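Local atomic coordinates of Methylcobalamin\: coenzyme M methyltransferase (PDB entry 4AY7), a protein that catalyses methyl transfer from a methylated corrinoid to coenzyme M in methanogenesis, using a zinc ion held in a TIM barrel. Residues L298-K307 and T331-A342; I130-R141 and Y195-D205. All blocks are in the same frame, centred on the assembly; numbering follows the deposited sequence.

Interaction 1. Residues L298-K307 and T331-A342; sequences LLPGPVDKIK and TPLENVKALVAA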
loop_
_atom_site.group_PDB
_atom_site.type_symbol
_atom_site.label_atom_id
_atom_site.label_comp_id
_atom_site.label_asym_id
_atom_site.label_seq_id
_atom_site.Cartn_x
_atom_site.Cartn_y
_atom_site.Cartn_z
ATOM N N LEU A 298 11.946 11.106 6.393
ATOM C CA LEU A 298 11.064 10.857 7.506
ATOM C C LEU A 298 11.815 10.102 8.644
ATOM O O LEU A 298 11.587 10.376 9.826
ATOM C CB LEU A 298 9.852 10.145 6.921
ATOM C CG LEU A 298 8.457 10.234 7.508
ATOM C CD1 LEU A 298 7.890 11.588 7.820
ATOM C CD2 LEU A 298 7.586 9.488 6.476
ATOM N N LEU A 299 12.694 9.168 8.284
ATOM C CA LEU A 299 13.377 8.321 9.243
ATOM C C LEU A 299 14.404 9.180 9.985
ATOM O O LEU A 299 14.329 9.226 11.181
ATOM C CB LEU A 299 13.993 7.081 8.563
ATOM C CG LEU A 299 15.116 6.288 9.247
ATOM C CD1 LEU A 299 14.640 5.799 10.638
ATOM C CD2 LEU A 299 15.600 5.154 8.346
ATOM N N PRO A 300 15.309 9.898 9.257
ATOM C CA PRO A 300 16.330 10.644 9.978
ATOM C C PRO A 300 15.904 11.985 10.495
ATOM O O PRO A 300 16.547 12.530 11.371
ATOM C CB PRO A 300 17.494 10.760 8.967
ATOM C CG PRO A 300 16.917 10.546 7.642
ATOM C CD PRO A 300 15.658 9.719 7.831
ATOM N N GLY A 301 14.805 12.535 9.981
ATOM C CA GLY A 301 14.522 13.928 10.178
ATOM C C GLY A 301 15.679 14.782 9.625
ATOM O O GLY A 301 16.371 14.344 8.684
ATOM N N PRO A 302 15.863 15.990 10.172
ATOM C CA PRO A 302 15.094 16.517 11.310
ATOM C C PRO A 302 13.697 17.014 10.957
ATOM O O PRO A 302 13.258 16.944 9.757
ATOM C CB PRO A 302 15.933 17.691 11.768
ATOM C CG PRO A 302 16.522 18.164 10.517
ATOM C CD PRO A 302 16.898 16.946 9.759
ATOM N N VAL A 303 12.973 17.438 11.993
ATOM C CA VAL A 303 11.567 17.818 11.818
ATOM C C VAL A 303 11.437 18.916 10.721
ATOM O O VAL A 303 10.540 18.918 9.879
ATOM C CB VAL A 303 10.957 18.240 13.201
ATOM C CG1 VAL A 303 9.746 19.146 12.980
ATOM C CG2 VAL A 303 10.536 16.984 14.011
ATOM N N ASP A 304 12.339 19.873 10.736
ATOM C CA ASP A 304 12.221 20.983 9.805
ATOM C C ASP A 304 12.481 20.620 8.376
ATOM O O ASP A 304 11.957 21.308 7.480
ATOM C CB ASP A 304 13.130 22.156 10.206
ATOM C CG ASP A 304 12.644 22.856 11.461
ATOM O OD1 ASP A 304 11.461 22.631 11.835
ATOM O OD2 ASP A 304 13.424 23.632 12.073
ATOM N N LYS A 305 13.261 19.546 8.152
ATOM C CA LYS A 305 13.463 19.036 6.811
ATOM C C LYS A 305 12.227 18.310 6.286
ATOM O O LYS A 305 11.829 18.438 5.105
ATOM C CB LYS A 305 14.689 18.205 6.780
ATOM C CG LYS A 305 15.155 17.678 5.434
ATOM C CD LYS A 305 15.965 16.388 5.667
ATOM C CE LYS A 305 16.327 15.635 4.351
ATOM N NZ LYS A 305 17.800 15.694 4.175
ATOM N N ILE A 306 11.552 17.567 7.167
ATOM C CA ILE A 306 10.279 16.909 6.859
ATOM C C ILE A 306 9.253 17.995 6.501
ATOM O O ILE A 306 8.577 17.869 5.465
ATOM C CB ILE A 306 9.800 16.022 7.998
ATOM C CG1 ILE A 306 10.818 14.908 8.231
ATOM C CG2 ILE A 306 8.351 15.515 7.839
ATOM C CD1 ILE A 306 10.673 14.189 9.610
ATOM N N LYS A 307 9.161 19.058 7.290
ATOM C CA LYS A 307 8.144 20.119 7.018
ATOM C C LYS A 307 8.432 20.839 5.709
ATOM O O LYS A 307 7.517 21.049 4.926
ATOM C CB LYS A 307 7.950 21.105 8.159
ATOM C CG LYS A 307 7.467 20.444 9.452
ATOM C CD LYS A 307 6.738 21.398 10.398
ATOM C CE LYS A 307 7.646 22.397 11.020
ATOM N NZ LYS A 307 6.995 23.367 12.006
ATOM N N THR A 331 11.476 5.049 12.547
ATOM C CA THR A 331 11.045 6.425 12.487
ATOM C C THR A 331 10.490 6.955 13.844
ATOM O O THR A 331 9.543 6.386 14.400
ATOM C CB THR A 331 9.993 6.591 11.384
ATOM O OG1 THR A 331 10.587 6.152 10.160
ATOM C CG2 THR A 331 9.563 8.034 11.238
ATOM N N PRO A 332 11.061 8.019 14.350
ATOM C CA PRO A 332 10.453 8.616 15.563
ATOM C C PRO A 332 9.061 9.146 15.350
ATOM O O PRO A 332 8.739 9.710 14.252
ATOM C CB PRO A 332 11.399 9.714 15.960
ATOM C CG PRO A 332 12.644 9.528 15.151
ATOM C CD PRO A 332 12.297 8.702 13.947
ATOM N N LEU A 333 8.221 8.978 16.364
ATOM C CA LEU A 333 6.873 9.539 16.367
ATOM C C LEU A 333 6.850 11.043 15.956
ATOM O O LEU A 333 5.987 11.472 15.152
ATOM C CB LEU A 333 6.211 9.341 17.733
ATOM C CG LEU A 333 4.788 9.883 17.918
ATOM C CD1 LEU A 333 3.912 9.175 16.910
ATOM C CD2 LEU A 333 4.252 9.652 19.340
ATOM N N GLU A 334 7.750 11.832 16.502
ATOM C CA GLU A 334 7.724 13.257 16.265
ATOM C C GLU A 334 7.940 13.520 14.753
ATOM O O GLU A 334 7.540 14.551 14.235
ATOM C CB GLU A 334 8.787 13.989 17.106
ATOM C CG GLU A 334 10.218 13.524 16.823
ATOM C CD GLU A 334 11.327 14.500 17.246
ATOM O OE1 GLU A 334 11.191 15.158 18.296
ATOM O OE2 GLU A 334 12.335 14.599 16.482
ATOM N N ASN A 335 8.634 12.647 14.072
ATOM C CA ASN A 335 8.903 12.834 12.634
ATOM C C ASN A 335 7.610 12.573 11.837
ATOM O O ASN A 335 7.300 13.312 10.900
ATOM C CB ASN A 335 10.055 11.952 12.156
ATOM C CG ASN A 335 11.394 12.440 12.666
ATOM O OD1 ASN A 335 11.413 13.315 13.518
ATOM N ND2 ASN A 335 12.495 11.909 12.154
ATOM N N VAL A 336 6.819 11.621 12.275
ATOM C CA VAL A 336 5.480 11.414 11.619
ATOM C C VAL A 336 4.548 12.613 11.871
ATOM O O VAL A 336 3.852 13.139 10.947
ATOM C CB VAL A 336 4.780 10.136 12.137
ATOM C CG1 VAL A 336 3.416 10.010 11.415
ATOM C CG2 VAL A 336 5.657 8.886 11.950
ATOM N N LYS A 337 4.580 13.120 13.098
ATOM C CA LYS A 337 3.790 14.266 13.471
ATOM C C LYS A 337 4.168 15.559 12.705
ATOM O O LYS A 337 3.356 16.457 12.539
ATOM C CB LYS A 337 3.921 14.554 14.973
ATOM C CG LYS A 337 3.248 13.513 15.837
ATOM C CD LYS A 337 3.314 13.826 17.301
ATOM C CE LYS A 337 2.262 14.861 17.624
ATOM N NZ LYS A 337 2.397 15.014 19.095
ATOM N N ALA A 338 5.427 15.621 12.271
ATOM C CA ALA A 338 5.931 16.738 11.490
ATOM C C ALA A 338 5.228 16.769 10.157
ATOM O O ALA A 338 5.035 17.833 9.622
ATOM C CB ALA A 338 7.441 16.678 11.311
ATOM N N LEU A 339 4.818 15.639 9.586
ATOM C CA LEU A 339 3.973 15.697 8.373
ATOM C C LEU A 339 2.662 16.430 8.501
ATOM O O LEU A 339 2.250 17.230 7.646
ATOM C CB LEU A 339 3.596 14.280 7.881
ATOM C CG LEU A 339 4.551 13.519 6.993
ATOM C CD1 LEU A 339 3.927 12.155 6.563
ATOM C CD2 LEU A 339 5.005 14.399 5.834
ATOM N N VAL A 340 1.960 16.104 9.547
ATOM C CA VAL A 340 0.684 16.636 9.871
ATOM C C VAL A 340 0.838 18.109 10.166
ATOM O O VAL A 340 0.062 18.950 9.629
ATOM C CB VAL A 340 0.064 15.926 11.099
ATOM C CG1 VAL A 340 -1.253 16.618 11.442
ATOM C CG2 VAL A 340 -0.071 14.419 10.809
ATOM N N ALA A 341 1.874 18.467 10.942
ATOM C CA ALA A 341 2.132 19.883 11.235
ATOM C C ALA A 341 2.390 20.710 9.938
ATOM O O ALA A 341 1.838 21.755 9.784
ATOM C CB ALA A 341 3.295 20.044 12.245
ATOM N N ALA A 342 3.172 20.187 9.001
ATOM C CA ALA A 342 3.392 20.864 7.732
ATOM C C ALA A 342 2.072 21.140 6.982
ATOM O O ALA A 342 1.870 22.172 6.326
ATOM C CB ALA A 342 4.366 20.049 6.892
#
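Ala-338 offers its methyl group to Val-303 and Ile-306, and this small apolar patch is the centre of the contact between helices 303-315 and 333-346, two outer helices of the TIM barrel that run in the same general direction. Their short segments cross at -37° with the axes 8.6 Å apart, a close approach suited to alanine on the inner face. Val-303 CG1 and Ile-306 CG2 are each 3.8 Å from Ala-338 CB, and Ile-306 CG2 goes on to meet Leu-339 CD2. On the barrel side Leu-298 CD1 lies 3.9 Å from Leu-339 CG, the two side chains crossing at about a right angle; both also touch Pro-323 of strand 320-323.

Farther along the helices, Lys-307 lays its aliphatic part over Ala-342 and Ala-341, Lys-307 CB to Ala-342 CB being 3.9 Å, while its ammonium pairs with Glu-345. A lysine fits here because its methylenes cover the alanines and its charge still finds an acid.

Toward the helix starts the contact turns polar. The CG of Asn-335 stands beside its backbone N (chi1 -72°), which turns the amide toward the 298-301 turn; Ile-306 CD1 presses on Asn-335 CB at 3.4 Å. Asn-335 ND2 gives a hydrogen bond to Leu-298 O at 2.9 Å. The oxygen lies in the amide plane, the donor is tilted out of the carbonyl plane, and the N-H...O angle is 152°. With an alanine here the amide is gone, and Leu-298 O would probably lose this donor, while Ile-306 CD1 would keep CB but not the cover of the amide beyond it. Thr-331 packs CG2 against the same carbonyl oxygen, its OG1 being hydrogen-bonded to Ala-328 O.

Interaction 2. Residues I130-R141 and Y195-D205; sequences IPVVLEAIKIIR and YANAMVEAGAD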
loop_
_atom_site.group_PDB
_atom_site.type_symbol
_atom_site.label_atom_id
_atom_site.label_comp_id
_atom_site.label_asym_id
_atom_site.label_seq_id
_atom_site.Cartn_x
_atom_site.Cartn_y
_atom_site.Cartn_z
ATOM N N ILE A 130 -5.661 -14.110 6.852
ATOM C CA ILE A 130 -6.738 -13.334 6.294
ATOM C C ILE A 130 -7.753 -13.035 7.380
ATOM O O ILE A 130 -8.174 -11.877 7.577
ATOM C CB ILE A 130 -7.354 -13.971 5.001
ATOM C CG1 ILE A 130 -6.343 -13.761 3.850
ATOM C CG2 ILE A 130 -8.657 -13.242 4.594
ATOM C CD1 ILE A 130 -6.754 -14.385 2.539
ATOM N N PRO A 131 -8.121 -14.033 8.135
ATOM C CA PRO A 131 -9.053 -13.712 9.194
ATOM C C PRO A 131 -8.527 -12.785 10.323
ATOM O O PRO A 131 -9.351 -12.143 10.991
ATOM C CB PRO A 131 -9.367 -15.102 9.782
ATOM C CG PRO A 131 -9.072 -16.074 8.674
ATOM C CD PRO A 131 -7.822 -15.484 8.097
ATOM N N VAL A 132 -7.217 -12.685 10.526
ATOM C CA VAL A 132 -6.666 -11.712 11.474
ATOM C C VAL A 132 -6.904 -10.264 10.951
ATOM O O VAL A 132 -7.359 -9.386 11.714
ATOM C CB VAL A 132 -5.152 -11.895 11.673
ATOM C CG1 VAL A 132 -4.651 -10.934 12.709
ATOM C CG2 VAL A 132 -4.835 -13.298 12.236
ATOM N N VAL A 133 -6.600 -10.046 9.663
ATOM C CA VAL A 133 -6.781 -8.746 9.054
ATOM C C VAL A 133 -8.246 -8.335 9.022
ATOM O O VAL A 133 -8.567 -7.217 9.422
ATOM C CB VAL A 133 -6.219 -8.711 7.627
ATOM C CG1 VAL A 133 -6.540 -7.339 6.987
ATOM C CG2 VAL A 133 -4.693 -8.916 7.700
ATOM N N LEU A 134 -9.145 -9.250 8.663
ATOM C CA LEU A 134 -10.564 -8.884 8.622
ATOM C C LEU A 134 -11.087 -8.558 9.997
ATOM O O LEU A 134 -11.828 -7.618 10.192
ATOM C CB LEU A 134 -11.386 -9.991 7.947
ATOM C CG LEU A 134 -10.936 -10.332 6.510
ATOM C CD1 LEU A 134 -11.890 -11.363 5.915
ATOM C CD2 LEU A 134 -10.868 -9.078 5.573
ATOM N N GLU A 135 -10.709 -9.323 10.976
ATOM C CA GLU A 135 -11.117 -9.033 12.310
ATOM C C GLU A 135 -10.522 -7.710 12.857
ATOM O O GLU A 135 -11.186 -7.011 13.586
ATOM C CB GLU A 135 -10.784 -10.215 13.202
ATOM C CG GLU A 135 -11.010 -9.946 14.668
ATOM C CD GLU A 135 -12.490 -9.984 15.074
ATOM O OE1 GLU A 135 -13.424 -10.133 14.200
ATOM O OE2 GLU A 135 -12.712 -9.952 16.314
ATOM N N ALA A 136 -9.292 -7.396 12.504
ATOM C CA ALA A 136 -8.654 -6.148 12.982
ATOM C C ALA A 136 -9.341 -4.916 12.388
ATOM O O ALA A 136 -9.557 -3.935 13.079
ATOM C CB ALA A 136 -7.140 -6.127 12.727
ATOM N N ILE A 137 -9.787 -5.041 11.136
ATOM C CA ILE A 137 -10.542 -3.959 10.479
ATOM C C ILE A 137 -11.813 -3.696 11.244
ATOM O O ILE A 137 -12.133 -2.557 11.517
ATOM C CB ILE A 137 -10.880 -4.297 9.017
ATOM C CG1 ILE A 137 -9.571 -4.318 8.214
ATOM C CG2 ILE A 137 -11.915 -3.282 8.496
ATOM C CD1 ILE A 137 -9.717 -4.996 6.820
ATOM N N LYS A 138 -12.515 -4.756 11.618
ATOM C CA LYS A 138 -13.764 -4.580 12.407
ATOM C C LYS A 138 -13.511 -3.984 13.768
ATOM O O LYS A 138 -14.277 -3.144 14.247
ATOM C CB LYS A 138 -14.464 -5.910 12.575
ATOM C CG LYS A 138 -14.900 -6.466 11.231
ATOM C CD LYS A 138 -15.390 -7.899 11.374
ATOM C CE LYS A 138 -14.947 -8.778 10.188
ATOM N NZ LYS A 138 -14.634 -10.116 10.758
ATOM N N ILE A 139 -12.423 -4.393 14.398
ATOM C CA ILE A 139 -12.051 -3.800 15.699
ATOM C C ILE A 139 -11.737 -2.300 15.550
ATOM O O ILE A 139 -12.148 -1.490 16.379
ATOM C CB ILE A 139 -10.842 -4.457 16.278
ATOM C CG1 ILE A 139 -11.163 -5.931 16.615
ATOM C CG2 ILE A 139 -10.368 -3.754 17.564
ATOM C CD1 ILE A 139 -9.920 -6.676 17.088
ATOM N N ILE A 140 -10.951 -1.955 14.528
ATOM C CA ILE A 140 -10.646 -0.518 14.204
ATOM C C ILE A 140 -11.932 0.306 13.955
ATOM O O ILE A 140 -12.177 1.279 14.642
ATOM C CB ILE A 140 -9.701 -0.400 12.999
ATOM C CG1 ILE A 140 -8.342 -0.971 13.412
ATOM C CG2 ILE A 140 -9.657 1.057 12.447
ATOM C CD1 ILE A 140 -7.416 -1.245 12.219
ATOM N N ARG A 141 -12.800 -0.188 13.075
ATOM C CA ARG A 141 -14.078 0.451 12.820
ATOM C C ARG A 141 -14.883 0.684 14.078
ATOM O O ARG A 141 -15.427 1.761 14.289
ATOM C CB ARG A 141 -14.935 -0.330 11.830
ATOM C CG ARG A 141 -16.279 0.340 11.570
ATOM C CD ARG A 141 -16.166 1.744 10.928
ATOM N NE ARG A 141 -15.574 1.690 9.593
ATOM C CZ ARG A 141 -14.817 2.663 9.030
ATOM N NH1 ARG A 141 -14.489 3.767 9.709
ATOM N NH2 ARG A 141 -14.357 2.529 7.779
ATOM N N TYR A 195 -9.640 -11.047 -1.984
ATOM C CA TYR A 195 -9.155 -10.553 -0.657
ATOM C C TYR A 195 -9.470 -9.081 -0.483
ATOM O O TYR A 195 -9.993 -8.652 0.551
ATOM C CB TYR A 195 -7.660 -10.771 -0.572
ATOM C CG TYR A 195 -6.983 -10.253 0.702
ATOM C CD1 TYR A 195 -7.604 -10.336 1.942
ATOM C CD2 TYR A 195 -5.721 -9.698 0.647
ATOM C CE1 TYR A 195 -6.987 -9.873 3.106
ATOM C CE2 TYR A 195 -5.037 -9.282 1.812
ATOM C CZ TYR A 195 -5.698 -9.356 3.041
ATOM O OH TYR A 195 -5.106 -8.902 4.182
ATOM N N ALA A 196 -9.193 -8.295 -1.516
ATOM C CA ALA A 196 -9.501 -6.841 -1.478
ATOM C C ALA A 196 -10.993 -6.581 -1.151
ATOM O O ALA A 196 -11.301 -5.828 -0.249
ATOM C CB ALA A 196 -9.115 -6.188 -2.817
ATOM N N ASN A 197 -11.912 -7.222 -1.869
ATOM C CA ASN A 197 -13.300 -7.103 -1.560
ATOM C C ASN A 197 -13.723 -7.534 -0.215
ATOM O O ASN A 197 -14.671 -6.960 0.370
ATOM C CB ASN A 197 -14.188 -7.703 -2.686
ATOM C CG ASN A 197 -14.213 -6.848 -3.961
ATOM O OD1 ASN A 197 -14.180 -5.662 -3.882
ATOM N ND2 ASN A 197 -14.265 -7.479 -5.138
ATOM N N ALA A 198 -13.055 -8.577 0.322
ATOM C CA ALA A 198 -13.271 -8.950 1.699
ATOM C C ALA A 198 -12.889 -7.862 2.656
ATOM O O ALA A 198 -13.589 -7.672 3.660
ATOM C CB ALA A 198 -12.523 -10.241 2.084
ATOM N N MET A 199 -11.735 -7.237 2.462
ATOM C CA MET A 199 -11.377 -6.093 3.328
ATOM C C MET A 199 -12.413 -4.966 3.225
ATOM O O MET A 199 -12.795 -4.408 4.247
ATOM C CB MET A 199 -9.987 -5.548 3.015
ATOM C CG MET A 199 -8.867 -6.463 3.400
ATOM S SD MET A 199 -7.192 -5.740 3.472
ATOM C CE MET A 199 -6.759 -5.720 1.745
ATOM N N VAL A 200 -12.918 -4.698 2.021
ATOM C CA VAL A 200 -13.973 -3.726 1.868
ATOM C C VAL A 200 -15.189 -4.138 2.677
ATOM O O VAL A 200 -15.743 -3.305 3.405
ATOM C CB VAL A 200 -14.331 -3.485 0.363
ATOM C CG1 VAL A 200 -15.594 -2.623 0.214
ATOM C CG2 VAL A 200 -13.137 -2.845 -0.381
ATOM N N GLU A 201 -15.622 -5.403 2.546
ATOM C CA GLU A 201 -16.815 -5.898 3.291
ATOM C C GLU A 201 -16.571 -5.794 4.782
ATOM O O GLU A 201 -17.507 -5.569 5.521
ATOM C CB GLU A 201 -17.239 -7.332 2.881
ATOM C CG GLU A 201 -17.946 -7.421 1.500
ATOM C CD GLU A 201 -17.664 -8.694 0.588
ATOM O OE1 GLU A 201 -17.137 -9.755 1.057
ATOM O OE2 GLU A 201 -17.980 -8.649 -0.650
ATOM N N ALA A 202 -15.329 -5.939 5.223
ATOM C CA ALA A 202 -15.006 -5.824 6.656
ATOM C C ALA A 202 -15.030 -4.402 7.144
ATOM O O ALA A 202 -15.149 -4.194 8.344
ATOM C CB ALA A 202 -13.625 -6.447 7.027
ATOM N N GLY A 203 -14.879 -3.420 6.246
ATOM C CA GLY A 203 -14.966 -2.021 6.632
ATOM C C GLY A 203 -13.892 -1.058 6.092
ATOM O O GLY A 203 -13.957 0.145 6.389
ATOM N N ALA A 204 -12.961 -1.553 5.245
ATOM C CA ALA A 204 -11.949 -0.703 4.578
ATOM C C ALA A 204 -12.638 0.189 3.574
ATOM O O ALA A 204 -13.555 -0.226 2.851
ATOM C CB ALA A 204 -10.850 -1.518 3.862
ATOM N N ASP A 205 -12.153 1.415 3.515
ATOM C CA ASP A 205 -12.692 2.477 2.638
ATOM C C ASP A 205 -11.873 2.665 1.381
ATOM O O ASP A 205 -12.400 3.114 0.335
ATOM C CB ASP A 205 -12.729 3.806 3.411
ATOM C CG ASP A 205 -13.654 3.733 4.643
ATOM O OD1 ASP A 205 -14.889 3.448 4.540
ATOM O OD2 ASP A 205 -13.122 3.850 5.749
#
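This is a helix-helix packing contact on the outside of the TIM barrel, where helix 130-144 lies beside the C-terminal end of helix 178-202 and a charged pair closes one end. The segments run nearly side by side, crossing at -27° with axes 9.0 Å apart. Leu-134 pushes CD2 among Ala-198, Met-199 and Ala-202, while Ile-137 sets CD1 3.8 Å from Met-199 CG, the two chains at about a right angle. Ala-198 and Ala-202 suit a face that must receive these branched residues. At the start of helix 130-144, Ile-130 slides past the ring of Tyr-195, whose OH comes 3.5 Å from Val-133 CG1.

Helix 178-202 ends in a Schellman motif at Gly-203, where any CB would jam against Ala-202 O and also sit tightly on Ile-137 CG2. Arg-141, bent at chi2 and chi3, curls round to this end. Its NH2 donates to Gly-203 O at 2.8 Å, nearly in line with the C=O, and forms a salt bridge with Asp-205 OD2 at 2.7 Å, met on the syn side with the guanidinium and carboxylate planes 52° apart.

Arg-141 NH1 also bonds to carbonyls of the loop before strand 150-155, and Asp-205, at the entry to strand 206-210, accepts from Ile-150 N. Ile-137 touches Leu-80 of strand 78-80, and helix 86-90 packs on Ile-130 and Tyr-195.

Overall arrangement
Interactions 1 and 2 join different outer helices of one TIM barrel and follow in series along the chain, the second closing before the first opens. Their centres are 29 Å apart and their nearest atoms about 16 Å, so they do not touch. Interaction 1 lies near the zinc site: the side chain of Leu-298 is about 8 Å from that of Cys-325, which binds zinc with His-246 and Cys-248, and about 12 Å from the metal itself. Gln-38, which binds coenzyme M in another structure of the protein but has none here, gives a common reference: about 7 Å from Thr-331 and about 12 Å from Val-133, side chain to side chain.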